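Local coordinates for protein ribulose-bisphosphate carboxylase (Alicyclobacillus acidocaldarius subsp. acidocaldarius, PDB 4NAS) that belongs to the RuBisCO large-chain family, pairing a mixed-sheet N-terminal domain with a TIM-barrel catalytic domain that carries a carboxylated lysine at a metal site, at residues G36-T41 with A81-N86; E107-R112 with G281-I286; E131-R136 with D261-A266; D158-A163 with R194-K199; L344-Y349 with W383-G388. All coordinates share one frame; numbering follows the deposited sequence.

Contact 1: residues G36-T41 with A81-N86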
# COMPACT_ATOMS: atom_id res chain seq x y z
N GLY B 36 8.67 15.08 -16.33
CA GLY B 36 7.55 15.38 -15.46
C GLY B 36 7.63 14.81 -14.05
O GLY B 36 7.08 15.39 -13.12
N LEU B 37 8.28 13.67 -13.89
CA LEU B 37 8.40 13.03 -12.58
C LEU B 37 9.72 13.37 -11.88
O LEU B 37 10.06 12.76 -10.87
CB LEU B 37 8.27 11.51 -12.70
CG LEU B 37 6.93 11.04 -13.27
CD1 LEU B 37 6.89 9.52 -13.31
CD2 LEU B 37 5.77 11.62 -12.46
N THR B 38 10.45 14.34 -12.40
CA THR B 38 11.67 14.78 -11.74
C THR B 38 11.66 16.29 -11.48
O THR B 38 11.43 16.72 -10.35
CB THR B 38 12.92 14.35 -12.52
OG1 THR B 38 12.86 14.86 -13.86
CG2 THR B 38 13.00 12.82 -12.57
N ILE B 39 11.92 17.08 -12.53
CA ILE B 39 11.88 18.53 -12.42
C ILE B 39 10.51 19.12 -12.70
O ILE B 39 10.28 20.32 -12.52
CB ILE B 39 12.91 19.20 -13.37
CG1 ILE B 39 12.65 18.80 -14.82
CG2 ILE B 39 14.31 18.84 -12.95
CD1 ILE B 39 13.21 19.82 -15.86
N GLY B 40 9.58 18.27 -13.14
CA GLY B 40 8.24 18.73 -13.45
C GLY B 40 8.18 19.32 -14.85
O GLY B 40 7.56 18.76 -15.75
N THR B 41 8.85 20.46 -15.01
CA THR B 41 8.99 21.08 -16.32
C THR B 41 10.17 22.05 -16.31
O THR B 41 10.64 22.48 -15.25
CB THR B 41 7.72 21.85 -16.75
OG1 THR B 41 7.99 22.59 -17.94
CG2 THR B 41 7.30 22.82 -15.67
N ALA B 81 15.59 6.87 -15.78
CA ALA B 81 16.53 7.17 -14.69
C ALA B 81 16.07 8.38 -13.87
O ALA B 81 15.89 9.47 -14.41
CB ALA B 81 17.93 7.39 -15.23
N TYR B 82 15.87 8.17 -12.57
CA TYR B 82 15.46 9.22 -11.63
C TYR B 82 16.60 9.56 -10.69
O TYR B 82 16.98 8.74 -9.84
CB TYR B 82 14.27 8.76 -10.77
CG TYR B 82 13.05 8.38 -11.56
CD1 TYR B 82 12.91 7.09 -12.08
CD2 TYR B 82 12.02 9.29 -11.79
CE1 TYR B 82 11.81 6.73 -12.81
CE2 TYR B 82 10.89 8.92 -12.51
CZ TYR B 82 10.80 7.64 -13.02
OH TYR B 82 9.71 7.23 -13.75
N PRO B 83 17.15 10.78 -10.81
CA PRO B 83 18.32 11.19 -10.02
C PRO B 83 18.03 11.00 -8.54
O PRO B 83 16.94 11.36 -8.09
CB PRO B 83 18.45 12.68 -10.34
CG PRO B 83 17.84 12.83 -11.69
CD PRO B 83 16.70 11.83 -11.74
N VAL B 84 18.98 10.44 -7.80
CA VAL B 84 18.74 10.11 -6.39
C VAL B 84 18.60 11.36 -5.53
O VAL B 84 18.01 11.33 -4.44
CB VAL B 84 19.88 9.21 -5.86
CG1 VAL B 84 19.80 8.99 -4.35
CG2 VAL B 84 19.85 7.89 -6.59
N ALA B 85 19.12 12.48 -6.03
CA ALA B 85 19.08 13.73 -5.30
C ALA B 85 17.67 14.25 -5.09
O ALA B 85 17.47 15.15 -4.28
CB ALA B 85 19.93 14.78 -5.99
N ASN B 86 16.69 13.71 -5.81
CA ASN B 86 15.31 14.14 -5.62
C ASN B 86 14.56 13.34 -4.56
O ASN B 86 13.42 13.68 -4.21
CB ASN B 86 14.52 14.08 -6.93
CG ASN B 86 15.15 14.89 -8.01
OD1 ASN B 86 15.90 15.83 -7.72
ND2 ASN B 86 14.87 14.55 -9.26
O HOH W 1 11.90 12.99 -8.94
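Leu37 and Thr38, in the loop that leaves helix 26-36, lie against the side of Tyr82 near the end of strand 73-83. The tyrosine offers Leu37 an edge: Leu37 CB sits close to the ring plane, 3.7 Å from Tyr82 CE2, while its CD1 reaches the phenol oxygen. Thr38 sends its methyl group to the same ring, with CG2 3.7 Å from Tyr82 CD2, and that methyl also rests on Pro83 CD at 3.9 Å. The Thr38 torsion (chi1 57°) divides its two branches: CG2, anti to the carbonyl carbon, meets the strand, whereas OG1 turns back to its own helix end and hydrogen-bonds with the carbonyl of Ala34. Asn86 approaches from the 3-10 turn beyond the strand and lays ND2 beside Thr38 CB at 3.8 Å; its OD1 is held by His56. One water accompanies these groups, donating to Leu37 O at 2.7 Å and accepting a weak bond from Asn86 ND2. Ala153 of the second subunit packs on both Ile39 and Asn86, which places the contact at the subunit interface. The join is therefore chiefly apolar and buried, with Thr38 OG1 and the Asn86 amide bonded to neighbours.

Contact 2: residues E107-R112 with G281-I286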
# COMPACT_ATOMS: atom_id res chain seq x y z
N GLU B 107 -2.55 0.62 -18.82
CA GLU B 107 -1.83 -0.65 -18.72
C GLU B 107 -0.32 -0.45 -18.60
O GLU B 107 0.36 -0.30 -19.60
CB GLU B 107 -2.15 -1.54 -19.92
CG GLU B 107 -1.48 -2.91 -19.83
CD GLU B 107 -1.99 -3.86 -20.88
OE1 GLU B 107 -3.06 -3.57 -21.47
OE2 GLU B 107 -1.32 -4.89 -21.12
N ILE B 108 0.19 -0.46 -17.38
CA ILE B 108 1.62 -0.25 -17.15
C ILE B 108 1.98 -0.96 -15.84
O ILE B 108 1.15 -1.01 -14.94
CB ILE B 108 1.96 1.26 -17.01
CG1 ILE B 108 3.46 1.47 -16.87
CG2 ILE B 108 1.18 1.94 -15.82
CD1 ILE B 108 3.87 2.91 -17.14
N ARG B 109 3.18 -1.52 -15.77
CA ARG B 109 3.59 -2.31 -14.60
C ARG B 109 5.06 -2.11 -14.32
O ARG B 109 5.89 -2.19 -15.24
CB ARG B 109 3.29 -3.79 -14.88
CG ARG B 109 3.65 -4.78 -13.79
CD ARG B 109 3.29 -6.21 -14.27
NE ARG B 109 2.93 -7.09 -13.16
CZ ARG B 109 3.71 -8.05 -12.68
NH1 ARG B 109 4.91 -8.27 -13.20
NH2 ARG B 109 3.28 -8.79 -11.67
N LEU B 110 5.39 -1.87 -13.05
CA LEU B 110 6.79 -1.72 -12.65
C LEU B 110 7.47 -3.09 -12.48
O LEU B 110 7.06 -3.90 -11.62
CB LEU B 110 6.88 -0.90 -11.35
CG LEU B 110 8.27 -0.71 -10.74
CD1 LEU B 110 9.18 0.10 -11.67
CD2 LEU B 110 8.09 0.01 -9.40
N GLU B 111 8.50 -3.33 -13.29
CA GLU B 111 9.12 -4.64 -13.47
C GLU B 111 10.46 -4.75 -12.76
O GLU B 111 10.87 -5.83 -12.32
CB GLU B 111 9.38 -4.89 -14.96
CG GLU B 111 8.13 -5.03 -15.82
CD GLU B 111 7.51 -6.40 -15.72
OE1 GLU B 111 7.67 -7.20 -16.68
OE2 GLU B 111 6.89 -6.69 -14.68
N ARG B 112 11.18 -3.63 -12.71
CA ARG B 112 12.53 -3.65 -12.17
C ARG B 112 12.92 -2.30 -11.58
O ARG B 112 12.56 -1.23 -12.11
CB ARG B 112 13.54 -4.08 -13.24
CG ARG B 112 14.98 -4.22 -12.70
CD ARG B 112 16.01 -4.56 -13.78
NE ARG B 112 17.30 -4.90 -13.17
CZ ARG B 112 18.40 -5.18 -13.85
NH1 ARG B 112 18.39 -5.16 -15.17
NH2 ARG B 112 19.53 -5.48 -13.21
N GLY B 281 0.36 -3.09 -11.98
CA GLY B 281 0.96 -3.16 -10.65
C GLY B 281 2.48 -3.20 -10.58
O GLY B 281 3.17 -2.64 -11.43
N ILE B 282 2.99 -3.88 -9.56
CA ILE B 282 4.42 -3.98 -9.30
C ILE B 282 4.78 -5.45 -9.19
O ILE B 282 4.07 -6.19 -8.52
CB ILE B 282 4.75 -3.32 -7.95
CG1 ILE B 282 4.26 -1.88 -7.91
CG2 ILE B 282 6.24 -3.37 -7.68
CD1 ILE B 282 4.44 -1.24 -6.56
N ALA B 283 5.88 -5.88 -9.83
CA ALA B 283 6.31 -7.29 -9.79
C ALA B 283 6.46 -7.85 -8.37
O ALA B 283 6.95 -7.18 -7.46
CB ALA B 283 7.61 -7.47 -10.55
N ALA B 284 6.09 -9.12 -8.20
CA ALA B 284 6.15 -9.73 -6.89
C ALA B 284 7.55 -9.76 -6.29
O ALA B 284 7.68 -9.65 -5.09
CB ALA B 284 5.55 -11.11 -6.89
N ASP B 285 8.60 -9.86 -7.10
CA ASP B 285 9.93 -9.92 -6.52
C ASP B 285 10.35 -8.59 -5.89
O ASP B 285 11.21 -8.54 -5.00
CB ASP B 285 10.97 -10.39 -7.54
CG ASP B 285 11.07 -9.46 -8.71
OD1 ASP B 285 10.07 -9.36 -9.46
OD2 ASP B 285 12.13 -8.82 -8.88
N ILE B 286 9.75 -7.50 -6.36
CA ILE B 286 10.05 -6.20 -5.81
C ILE B 286 9.28 -6.08 -4.50
O ILE B 286 9.85 -5.76 -3.46
CB ILE B 286 9.66 -5.06 -6.79
CG1 ILE B 286 10.52 -5.11 -8.06
CG2 ILE B 286 9.71 -3.65 -6.10
CD1 ILE B 286 10.01 -4.16 -9.18
O HOH W 2 -0.49 -0.24 -12.66
O HOH W 3 5.51 -10.53 -10.73
O HOH W 4 10.41 -8.68 -11.88
O HOH W 5 12.65 -7.03 -10.64
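The guanidinium of Arg109 lies with one face over the backbone of Ala283: Ala283 N is 4.1 Å above the plane, over its centre, and Ala283 CA and Ile282 O lie over that same face. At its edge, in the plane, a water accepts from Arg109 NH2 and also from Ala284 N, linking the arginine to the first turn of helix 284-295. The contact is a short, weakly bonded parallel pairing, centred on Leu110 and Ile282, that adds 281-282 to the margin of the mixed sheet of the N-terminal domain, so that a piece of the catalytic-domain chain extends a sheet of the other domain. Leu110 N donates to Gly281 O at 2.9 Å, and Leu110 O receives Ala283 N at the same length with a nearly straight N-H···O angle of 165°. Arg109 runs past Gly281 O on a chain extended as far as NE (chi1 180°), which sets its head over Ala283. There NH1 forms a salt bridge with Glu111 OE2 at 2.9 Å, and the carbonyls of Tyr275 and Tyr280 take bonds from NH2 and NE; so many partners should fix the rotation of the group. On the face of the sheet shared by Leu110 and Ile282, Leu110 CD2 meets Ile282 CG2 at 4.2 Å, and Phe99 of helix 91-99 covers both residues. Glu111 and Arg112 form a classic beta bulge opposite Thr16. Beside it, Ile286 CD1 comes to 3.7 Å from Glu111 O.

Contact 3: residues E131-R136 with D261-A266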
# COMPACT_ATOMS: atom_id res chain seq x y z
N GLU B 131 22.13 -15.01 9.81
CA GLU B 131 23.03 -15.37 10.92
C GLU B 131 22.51 -14.99 12.31
O GLU B 131 22.78 -15.68 13.29
CB GLU B 131 24.43 -14.76 10.68
N GLY B 132 21.78 -13.89 12.40
CA GLY B 132 21.28 -13.39 13.67
C GLY B 132 20.04 -14.14 14.15
O GLY B 132 19.85 -14.31 15.35
N VAL B 133 19.21 -14.59 13.21
CA VAL B 133 18.08 -15.43 13.58
C VAL B 133 18.60 -16.76 14.11
O VAL B 133 18.14 -17.25 15.15
CB VAL B 133 17.15 -15.71 12.38
CG1 VAL B 133 16.21 -16.89 12.70
CG2 VAL B 133 16.37 -14.47 12.00
N ARG B 134 19.57 -17.34 13.41
CA ARG B 134 20.15 -18.62 13.83
C ARG B 134 20.76 -18.53 15.23
O ARG B 134 20.63 -19.45 16.04
CB ARG B 134 21.21 -19.10 12.84
CG ARG B 134 20.67 -19.64 11.54
CD ARG B 134 21.76 -20.30 10.71
NE ARG B 134 21.23 -20.81 9.45
CZ ARG B 134 20.53 -21.93 9.33
NH1 ARG B 134 20.28 -22.66 10.40
NH2 ARG B 134 20.08 -22.33 8.14
N ARG B 135 21.46 -17.42 15.48
CA ARG B 135 22.12 -17.18 16.75
C ARG B 135 21.10 -16.98 17.86
O ARG B 135 21.27 -17.52 18.95
CB ARG B 135 23.01 -15.95 16.65
CG ARG B 135 23.88 -15.71 17.87
CD ARG B 135 24.40 -14.28 17.90
NE ARG B 135 25.33 -14.08 19.00
N ARG B 136 20.05 -16.22 17.61
CA ARG B 136 19.01 -16.02 18.61
C ARG B 136 18.34 -17.34 19.00
O ARG B 136 18.12 -17.60 20.19
CB ARG B 136 17.94 -15.05 18.12
CG ARG B 136 18.41 -13.64 17.96
CD ARG B 136 18.06 -12.83 19.18
NE ARG B 136 16.62 -12.80 19.40
CZ ARG B 136 15.99 -11.80 20.00
NH1 ARG B 136 16.70 -10.75 20.40
NH2 ARG B 136 14.68 -11.84 20.18
N ASP B 261 14.40 -5.15 19.74
CA ASP B 261 15.50 -6.08 19.72
C ASP B 261 15.00 -7.49 19.46
O ASP B 261 15.20 -8.40 20.27
CB ASP B 261 16.26 -5.99 21.04
CG ASP B 261 17.58 -6.68 20.98
OD1 ASP B 261 18.29 -6.49 19.96
OD2 ASP B 261 17.90 -7.42 21.92
N VAL B 262 14.35 -7.67 18.33
CA VAL B 262 13.70 -8.92 18.01
C VAL B 262 13.59 -9.04 16.48
O VAL B 262 13.41 -8.03 15.80
CB VAL B 262 12.30 -8.91 18.64
CG1 VAL B 262 11.59 -7.63 18.27
CG2 VAL B 262 11.49 -10.10 18.22
N PRO B 263 13.74 -10.26 15.92
CA PRO B 263 13.62 -10.37 14.46
C PRO B 263 12.24 -10.00 13.94
O PRO B 263 11.23 -10.18 14.64
CB PRO B 263 13.91 -11.85 14.19
CG PRO B 263 14.78 -12.28 15.34
CD PRO B 263 14.29 -11.49 16.53
N ILE B 264 12.18 -9.49 12.71
CA ILE B 264 10.91 -9.24 12.05
C ILE B 264 10.53 -10.39 11.08
O ILE B 264 11.33 -10.83 10.26
CB ILE B 264 10.94 -7.87 11.30
CG1 ILE B 264 11.09 -6.73 12.32
CG2 ILE B 264 9.71 -7.74 10.38
CD1 ILE B 264 11.40 -5.37 11.70
N LEU B 265 9.30 -10.86 11.20
CA LEU B 265 8.81 -11.91 10.32
C LEU B 265 7.79 -11.23 9.38
O LEU B 265 6.65 -10.95 9.76
CB LEU B 265 8.18 -13.05 11.13
CG LEU B 265 7.33 -14.12 10.41
CD1 LEU B 265 8.20 -14.96 9.46
CD2 LEU B 265 6.59 -15.06 11.43
N ALA B 266 8.24 -10.93 8.16
CA ALA B 266 7.41 -10.27 7.17
C ALA B 266 6.34 -11.16 6.52
O ALA B 266 6.64 -12.14 5.81
CB ALA B 266 8.25 -9.65 6.12
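Arg136 NH1 donates to the backbone carbonyl of Asp261 at 2.8 Å between NH1 and O, a bond that ties helix 129-137 to the loop leading into strand 264-267. The bond is bent, with an N-H···O angle of 135°. The donor stands above the carbonyl plane, 39° out of it, so it does not lie on a lone pair, and the oxygen is in turn tilted from the guanidinium plane. The carboxylate of Asp261 adds a long salt bridge, with OD2 3.9 Å from Arg136 NH1 and at the edge of the guanidinium, in its plane. The arginine thus holds the backbone oxygen more closely than the acid, whose attraction at this length is probably modest. The Arg136 chain bends at both chi2 (-96°) and chi3, which folds the head across the loop instead of letting it extend from the helix. One face of the guanidinium is thereby brought over Pro263 CD, which is offset toward its rim and 3.7 Å from Arg136 NH2. Val262 flanks the same nitrogen, its CA 3.8 Å from Arg136 NH2. One turn earlier on the helix, Val133 CG2 touches Pro263 CB at 4.2 Å, giving the proline an apolar neighbour as well as a charged one. Phe128, just ahead of the helix, packs on both Arg136 and Pro263. Helix 129-137 therefore covers the entrance to strand 264-267 of the TIM-barrel domain; Val133 also rests on Leu144 of strand 144-146, while strand 264-267 bonds to its neighbours 238-242 and 299-303.

Contact 4: residues D158-A163 with R194-K199; sequences DELVEA and RAYAAK
Helices 157-168 and 189-207 pack with their segment axes 9.8 Å apart at closest approach, running in roughly the same direction at a signed crossing angle of -41°. The backbones come nearest at Val161 and Tyr196, 6.2 Å between their CA atoms. Val161 carries much of the contact by spreading its two methyl groups: with CG1 anti to the backbone N (chi1 154°), CG2 is directed to Ala195 CB at 3.8 Å and to the edge of the Tyr196 ring, 4.0 Å from CE1. Its other branch, CG1, meets the aliphatic part of Lys199, 4.0 Å from CD. Both helices belong to the TIM-barrel domain and lie toward its periphery, far from the centre of the chain. Tyr196 reaches across with its phenol end beside Leu160, whose CB lies near the ring plane and 3.3 Å from Tyr196 OH. The chain of Lys199 bends at chi2 (65°), which keeps CG and CD alongside Val161 while NZ has a long, weak ion pair with Glu202. Phe164, one turn past Leu160 on the first helix, stacks with the Tyr196 ring, and Tyr213 meets that ring at an inclined angle.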
# COMPACT_ATOMS: atom_id res chain seq x y z
N ASP B 158 -5.93 -19.88 27.96
CA ASP B 158 -5.66 -21.27 28.32
C ASP B 158 -5.74 -22.21 27.12
O ASP B 158 -4.87 -23.09 26.95
CB ASP B 158 -6.64 -21.75 29.40
CG ASP B 158 -6.14 -21.45 30.81
OD1 ASP B 158 -5.64 -20.33 31.05
OD2 ASP B 158 -6.27 -22.34 31.67
N GLU B 159 -6.77 -22.05 26.31
CA GLU B 159 -6.91 -22.87 25.11
C GLU B 159 -5.77 -22.59 24.14
O GLU B 159 -5.22 -23.50 23.53
CB GLU B 159 -8.25 -22.59 24.43
CG GLU B 159 -9.41 -23.07 25.25
CD GLU B 159 -10.75 -22.58 24.76
OE1 GLU B 159 -11.79 -23.07 25.26
OE2 GLU B 159 -10.78 -21.70 23.88
N LEU B 160 -5.42 -21.31 24.01
CA LEU B 160 -4.32 -20.90 23.15
C LEU B 160 -3.02 -21.56 23.60
O LEU B 160 -2.25 -22.09 22.79
CB LEU B 160 -4.20 -19.38 23.17
CG LEU B 160 -5.26 -18.63 22.36
CD1 LEU B 160 -5.14 -17.13 22.60
CD2 LEU B 160 -5.11 -18.98 20.88
N VAL B 161 -2.79 -21.56 24.91
CA VAL B 161 -1.55 -22.07 25.48
C VAL B 161 -1.36 -23.54 25.15
O VAL B 161 -0.26 -23.98 24.76
CB VAL B 161 -1.49 -21.83 27.00
CG1 VAL B 161 -0.59 -22.85 27.70
CG2 VAL B 161 -1.05 -20.39 27.29
N GLU B 162 -2.45 -24.30 25.28
CA GLU B 162 -2.44 -25.72 24.98
C GLU B 162 -2.11 -25.96 23.51
O GLU B 162 -1.37 -26.90 23.18
CB GLU B 162 -3.78 -26.36 25.32
CG GLU B 162 -3.93 -27.77 24.80
N ALA B 163 -2.67 -25.11 22.65
CA ALA B 163 -2.46 -25.20 21.22
C ALA B 163 -1.00 -24.88 20.92
O ALA B 163 -0.40 -25.44 20.01
CB ALA B 163 -3.40 -24.24 20.48
N ARG B 194 4.11 -13.65 27.28
CA ARG B 194 4.46 -14.11 28.63
C ARG B 194 4.13 -15.58 28.82
O ARG B 194 4.96 -16.36 29.28
CB ARG B 194 3.71 -13.31 29.69
CG ARG B 194 4.21 -11.90 29.91
CD ARG B 194 3.78 -11.37 31.29
NE ARG B 194 3.93 -9.92 31.39
CZ ARG B 194 3.03 -9.05 30.95
NH1 ARG B 194 1.91 -9.47 30.38
NH2 ARG B 194 3.25 -7.75 31.08
N ALA B 195 2.91 -15.96 28.43
CA ALA B 195 2.38 -17.30 28.69
C ALA B 195 3.05 -18.39 27.86
O ALA B 195 3.38 -19.45 28.39
CB ALA B 195 0.87 -17.32 28.47
N TYR B 196 3.23 -18.13 26.56
CA TYR B 196 3.86 -19.11 25.68
C TYR B 196 5.32 -19.30 26.06
O TYR B 196 5.90 -20.36 25.83
CB TYR B 196 3.75 -18.70 24.20
CG TYR B 196 2.34 -18.54 23.64
CD1 TYR B 196 1.21 -18.67 24.45
CD2 TYR B 196 2.15 -18.26 22.29
CE1 TYR B 196 -0.06 -18.51 23.93
CE2 TYR B 196 0.89 -18.09 21.77
CZ TYR B 196 -0.21 -18.22 22.58
OH TYR B 196 -1.44 -18.05 22.03
N ALA B 197 5.93 -18.26 26.62
CA ALA B 197 7.29 -18.36 27.15
C ALA B 197 7.39 -19.45 28.21
O ALA B 197 8.26 -20.32 28.15
CB ALA B 197 7.74 -17.03 27.72
N ALA B 198 6.49 -19.41 29.19
CA ALA B 198 6.53 -20.40 30.27
C ALA B 198 6.28 -21.82 29.76
O ALA B 198 6.98 -22.75 30.14
CB ALA B 198 5.54 -20.03 31.38
N LYS B 199 5.28 -21.98 28.89
CA LYS B 199 4.93 -23.29 28.36
C LYS B 199 6.13 -23.84 27.60
O LYS B 199 6.49 -25.01 27.76
CB LYS B 199 3.72 -23.18 27.44
CG LYS B 199 3.13 -24.50 26.98
CD LYS B 199 2.54 -25.33 28.15
CE LYS B 199 1.65 -26.45 27.62
NZ LYS B 199 1.65 -27.66 28.51

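Contact 5: residues L344-Y349 with W383-G388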
# COMPACT_ATOMS: atom_id res chain seq x y z
N LEU B 344 8.41 -33.09 0.70
CA LEU B 344 8.98 -32.06 -0.16
C LEU B 344 10.33 -31.58 0.36
O LEU B 344 11.05 -30.91 -0.37
CB LEU B 344 8.01 -30.88 -0.33
CG LEU B 344 8.29 -29.89 -1.48
CD1 LEU B 344 8.06 -30.54 -2.85
CD2 LEU B 344 7.51 -28.56 -1.35
N VAL B 345 10.67 -31.92 1.60
CA VAL B 345 11.93 -31.47 2.21
C VAL B 345 13.21 -31.62 1.37
O VAL B 345 14.00 -30.67 1.29
CB VAL B 345 12.13 -31.98 3.66
CG1 VAL B 345 13.57 -31.78 4.12
CG2 VAL B 345 11.18 -31.25 4.61
N PRO B 346 13.43 -32.79 0.74
CA PRO B 346 14.64 -32.89 -0.08
C PRO B 346 14.65 -31.94 -1.27
O PRO B 346 15.70 -31.42 -1.63
CB PRO B 346 14.60 -34.35 -0.58
CG PRO B 346 13.77 -35.07 0.42
CD PRO B 346 12.71 -34.07 0.83
N ARG B 347 13.49 -31.74 -1.90
CA ARG B 347 13.39 -30.78 -2.99
C ARG B 347 13.66 -29.40 -2.46
O ARG B 347 14.33 -28.59 -3.11
CB ARG B 347 12.01 -30.84 -3.66
CG ARG B 347 11.77 -29.77 -4.72
CD ARG B 347 12.88 -29.75 -5.80
NE ARG B 347 12.71 -30.79 -6.80
CZ ARG B 347 11.91 -30.68 -7.85
NH1 ARG B 347 11.79 -31.68 -8.71
NH2 ARG B 347 11.21 -29.55 -8.04
N LEU B 348 13.15 -29.12 -1.26
CA LEU B 348 13.38 -27.81 -0.66
C LEU B 348 14.86 -27.56 -0.35
O LEU B 348 15.34 -26.44 -0.49
CB LEU B 348 12.48 -27.59 0.56
CG LEU B 348 11.01 -27.38 0.16
CD1 LEU B 348 10.07 -27.46 1.37
CD2 LEU B 348 10.82 -26.05 -0.60
N TYR B 349 15.58 -28.61 0.05
CA TYR B 349 17.03 -28.49 0.23
C TYR B 349 17.71 -28.10 -1.08
O TYR B 349 18.64 -27.30 -1.10
CB TYR B 349 17.62 -29.80 0.72
CG TYR B 349 17.77 -29.95 2.21
CD1 TYR B 349 16.71 -30.43 2.99
CD2 TYR B 349 18.98 -29.68 2.84
CE1 TYR B 349 16.86 -30.60 4.35
CE2 TYR B 349 19.13 -29.85 4.22
CZ TYR B 349 18.06 -30.31 4.96
OH TYR B 349 18.17 -30.49 6.32
N TRP B 383 16.64 -35.25 9.06
CA TRP B 383 17.60 -36.32 9.37
C TRP B 383 17.95 -37.16 8.15
O TRP B 383 19.12 -37.46 7.90
CB TRP B 383 17.08 -37.22 10.49
CG TRP B 383 18.08 -38.29 10.87
CD1 TRP B 383 19.02 -38.20 11.86
CD2 TRP B 383 18.25 -39.57 10.26
NE1 TRP B 383 19.77 -39.36 11.90
CE2 TRP B 383 19.31 -40.22 10.93
CE3 TRP B 383 17.60 -40.24 9.22
CZ2 TRP B 383 19.74 -41.50 10.59
CZ3 TRP B 383 18.04 -41.51 8.88
CH2 TRP B 383 19.10 -42.12 9.57
N ALA B 384 16.93 -37.53 7.37
CA ALA B 384 17.16 -38.41 6.24
C ALA B 384 18.10 -37.73 5.25
O ALA B 384 19.07 -38.33 4.78
CB ALA B 384 15.84 -38.79 5.57
N VAL B 385 17.80 -36.47 4.94
CA VAL B 385 18.63 -35.70 4.01
C VAL B 385 20.08 -35.59 4.47
O VAL B 385 21.00 -35.83 3.69
CB VAL B 385 18.09 -34.29 3.80
CG1 VAL B 385 19.07 -33.47 2.96
CG2 VAL B 385 16.73 -34.33 3.13
N GLU B 386 20.25 -35.23 5.74
CA GLU B 386 21.58 -35.07 6.31
C GLU B 386 22.40 -36.34 6.22
O GLU B 386 23.62 -36.29 6.13
CB GLU B 386 21.48 -34.64 7.78
CG GLU B 386 21.06 -33.19 8.00
CD GLU B 386 21.06 -32.82 9.48
OE1 GLU B 386 21.40 -33.70 10.31
OE2 GLU B 386 20.72 -31.67 9.81
N HIS B 387 21.72 -37.48 6.25
CA HIS B 387 22.43 -38.76 6.22
C HIS B 387 22.34 -39.49 4.88
O HIS B 387 22.73 -40.66 4.77
CB HIS B 387 21.99 -39.65 7.39
CG HIS B 387 22.36 -39.08 8.73
ND1 HIS B 387 21.58 -38.15 9.38
CD2 HIS B 387 23.44 -39.29 9.52
CE1 HIS B 387 22.16 -37.82 10.53
NE2 HIS B 387 23.28 -38.51 10.63
N GLY B 388 21.86 -38.79 3.86
CA GLY B 388 21.80 -39.33 2.51
C GLY B 388 20.83 -40.49 2.38
O GLY B 388 20.88 -41.25 1.41
O HOH W 6 20.86 -29.93 7.18
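Val385 reaches from helix 371-386 to helix 345-352, and each of its side-chain carbons has a partner there. CB starts the contact beside the rim of the Tyr349 ring, 3.9 Å from Tyr349 CE1. From it CG1, anti to the backbone N (chi1 173°), is placed squarely over the ring face: it stands 3.6 Å from the centroid and only 2° off the ring normal, a CH-pi contact in which all six ring carbons are at similar distances from the methyl. The other branch, CG2, touches the same ring near Tyr349 CD1 and then fits against Pro346 CG at 4.1 Å and Val345 CG1 at 4.2 Å. A polar link completes the contact, where a water in the plane of the Tyr349 ring lies 2.9 Å from the phenol oxygen OH and donates to Glu386 OE2 at 3.2 Å. Just beyond Val385 the helix ends in a Schellman motif, with Gly388 at its C-prime position; His387 ND1 donates to Trp383 O at 3.0 Å. The pair of helices lies on the outside of the TIM-barrel domain. Val345 turns inward to Leu358 of strand 357-359 and to Phe378 of helix 371-386, while Leu391 of helix 391-394 packs on Pro346, and Pro143 borders Tyr349.

In the fold
Contacts 1, 2 and 3 are buried, contact 4 partly so, and contact 5 lies at the surface. Contacts 1 and 2 reach the same mixed sheet, their centres about 20 Å apart: one packs a loop on strand 73-83 by apolar touch, the other adds an edge strand through backbone bonds and brings catalytic-domain chain to it. Contacts 3, 4 and 5 belong to the TIM-barrel domain. Contact 3 joins a helix to a strand entrance with an arginine, whereas 4 and 5 join helix to helix, each built on a valine and a tyrosine, meeting at the ring edge in 4 and over its face in 5.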